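Local structure of JamJ (5DOZ) at residues 99-105 with 119-124. The protein is an NADPH-binding enoyl reductase of a polyketide synthase, linked to cyclopropane formation and probably acting by hydride transfer to an enoyl-acyl carrier protein substrate. Numbering follows the deposited sequence.
Sequences EVMVIGC and NLVAKP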
loop_
_atom_site.group_PDB
_atom_site.type_symbol
_atom_site.label_atom_id
_atom_site.label_comp_id
_atom_site.label_asym_id
_atom_site.label_seq_id
_atom_site.Cartn_x
_atom_site.Cartn_y
_atom_site.Cartn_z
ATOM N N GLU A 99 9.228 -19.525 -3.271
ATOM C CA GLU A 99 8.143 -18.849 -2.576
ATOM C C GLU A 99 8.367 -17.351 -2.646
ATOM O O GLU A 99 9.392 -16.839 -2.188
ATOM C CB GLU A 99 8.022 -19.335 -1.134
ATOM C CG GLU A 99 7.277 -20.656 -1.019
ATOM C CD GLU A 99 7.218 -21.190 0.399
ATOM O OE1 GLU A 99 6.290 -21.973 0.694
ATOM O OE2 GLU A 99 8.093 -20.830 1.219
ATOM N N VAL A 100 7.401 -16.658 -3.242
ATOM C CA VAL A 100 7.590 -15.276 -3.650
ATOM C C VAL A 100 6.440 -14.391 -3.202
ATOM O O VAL A 100 5.321 -14.862 -2.981
ATOM C CB VAL A 100 7.780 -15.148 -5.190
ATOM C CG1 VAL A 100 9.041 -15.878 -5.650
ATOM C CG2 VAL A 100 6.568 -15.676 -5.949
ATOM N N MET A 101 6.739 -13.107 -3.043
ATOM C CA MET A 101 5.719 -12.091 -2.929
ATOM C C MET A 101 5.561 -11.436 -4.295
ATOM O O MET A 101 6.550 -11.216 -5.007
ATOM C CB MET A 101 6.112 -11.054 -1.876
ATOM C CG MET A 101 6.237 -11.623 -0.468
ATOM S SD MET A 101 7.060 -10.481 0.650
ATOM C CE MET A 101 8.748 -10.623 0.108
ATOM N N VAL A 102 4.316 -11.157 -4.676
ATOM C CA VAL A 102 4.046 -10.425 -5.903
ATOM C C VAL A 102 3.775 -8.973 -5.533
ATOM O O VAL A 102 3.129 -8.700 -4.527
ATOM C CB VAL A 102 2.836 -10.988 -6.683
ATOM C CG1 VAL A 102 2.663 -10.238 -7.996
ATOM C CG2 VAL A 102 2.990 -12.481 -6.941
ATOM N N ILE A 103 4.293 -8.049 -6.339
ATOM C CA ILE A 103 4.051 -6.621 -6.142
ATOM C C ILE A 103 3.745 -5.959 -7.483
ATOM O O ILE A 103 4.523 -6.065 -8.432
ATOM C CB ILE A 103 5.257 -5.889 -5.494
ATOM C CG1 ILE A 103 5.978 -6.766 -4.459
ATOM C CG2 ILE A 103 4.816 -4.573 -4.865
ATOM C CD1 ILE A 103 7.280 -7.358 -4.955
ATOM N N GLY A 104 2.596 -5.297 -7.555
ATOM C CA GLY A 104 2.294 -4.392 -8.655
ATOM C C GLY A 104 1.623 -4.990 -9.875
ATOM O O GLY A 104 1.637 -4.388 -10.946
ATOM N N CYS A 105 1.042 -6.177 -9.714
ATOM C CA CYS A 105 0.208 -6.778 -10.745
ATOM C C CYS A 105 -1.201 -6.188 -10.630
ATOM O O CYS A 105 -1.468 -5.398 -9.724
ATOM C CB CYS A 105 0.166 -8.290 -10.559
ATOM S SG CYS A 105 -0.478 -8.803 -8.953
ATOM N N ASN A 119 8.432 -8.162 -11.066
ATOM C CA ASN A 119 7.335 -7.970 -10.125
ATOM C C ASN A 119 7.372 -8.942 -8.943
ATOM O O ASN A 119 6.438 -8.999 -8.145
ATOM C CB ASN A 119 5.994 -8.035 -10.862
ATOM C CG ASN A 119 5.757 -6.818 -11.738
ATOM O OD1 ASN A 119 6.379 -6.661 -12.792
ATOM N ND2 ASN A 119 4.866 -5.938 -11.298
ATOM N N LEU A 120 8.474 -9.677 -8.816
ATOM C CA LEU A 120 8.604 -10.699 -7.776
ATOM C C LEU A 120 9.799 -10.456 -6.866
ATOM O O LEU A 120 10.870 -10.064 -7.319
ATOM C CB LEU A 120 8.743 -12.092 -8.409
ATOM C CG LEU A 120 7.676 -12.599 -9.385
ATOM C CD1 LEU A 120 8.125 -13.931 -9.963
ATOM C CD2 LEU A 120 6.324 -12.749 -8.702
ATOM N N VAL A 121 9.610 -10.701 -5.575
ATOM C CA VAL A 121 10.731 -10.726 -4.642
ATOM C C VAL A 121 10.652 -12.006 -3.818
ATOM O O VAL A 121 9.586 -12.619 -3.718
ATOM C CB VAL A 121 10.797 -9.467 -3.732
ATOM C CG1 VAL A 121 11.034 -8.209 -4.554
ATOM C CG2 VAL A 121 9.542 -9.321 -2.886
ATOM N N ALA A 122 11.783 -12.414 -3.253
ATOM C CA ALA A 122 11.840 -13.610 -2.412
ATOM C C ALA A 122 11.118 -13.375 -1.097
ATOM O O ALA A 122 11.258 -12.312 -0.490
ATOM C CB ALA A 122 13.287 -14.008 -2.153
ATOM N N LYS A 123 10.335 -14.361 -0.668
ATOM C CA LYS A 123 9.745 -14.328 0.664
ATOM C C LYS A 123 10.839 -14.562 1.708
ATOM O O LYS A 123 11.680 -15.450 1.533
ATOM C CB LYS A 123 8.649 -15.389 0.811
ATOM C CG LYS A 123 7.842 -15.263 2.102
ATOM C CD LYS A 123 6.914 -16.444 2.344
ATOM C CE LYS A 123 7.528 -17.466 3.292
ATOM N NZ LYS A 123 8.604 -18.282 2.667
ATOM N N PRO A 124 10.841 -13.757 2.790
ATOM C CA PRO A 124 11.718 -14.032 3.931
ATOM C C PRO A 124 11.354 -15.377 4.551
ATOM O O PRO A 124 10.222 -15.563 4.999
ATOM C CB PRO A 124 11.403 -12.892 4.904
ATOM C CG PRO A 124 10.788 -11.825 4.073
ATOM C CD PRO A 124 10.029 -12.546 3.003
#
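Met101 swings its methyl end across Val121, the two side chains meeting at a slant with CE only 3.4 Å from CG2, a tight fit for two carbons. Strands 99-103 and 120-122 pair antiparallel in the GroES-like domain of this medium-chain dehydrogenase/reductase fold; backbone bonds set the register while the side chains divide between the two faces. Met101 and Val121 form a hydrogen-bonded pair, N to O in both directions. The methionine chain is bent at its last torsion (chi3 -74°), which turns CE across the neighbouring strand to within 3.7 Å of Pro124 CD. Ile103 CD1 reaches the same Val121 CG2 at 3.6 Å, its side chain roughly perpendicular to the valine. Trp292 of helix 287-293 and Pro136 of helix 136-149 pack against this face. On the opposite face of the sheet, Val102 and Leu120 run side by side, CG2 to CD2 3.8 Å, and Val100 also touches that leucine methyl; Val37 and Val39 of strand 37-45 adjoin this layer.

Polar groups secure both ends. Lys123 donates its backbone N to Glu99 O, while its bent side chain brings NZ 3.0 Å from Glu99 OE2, a salt bridge in which the ammonium meets OE2 from above the carboxylate plane. At the other end, Asn119 accepts Ile103 N through its backbone O and returns a side-chain bond, ND2 lying 2.9 Å from Ile103 O in the plane of that carbonyl.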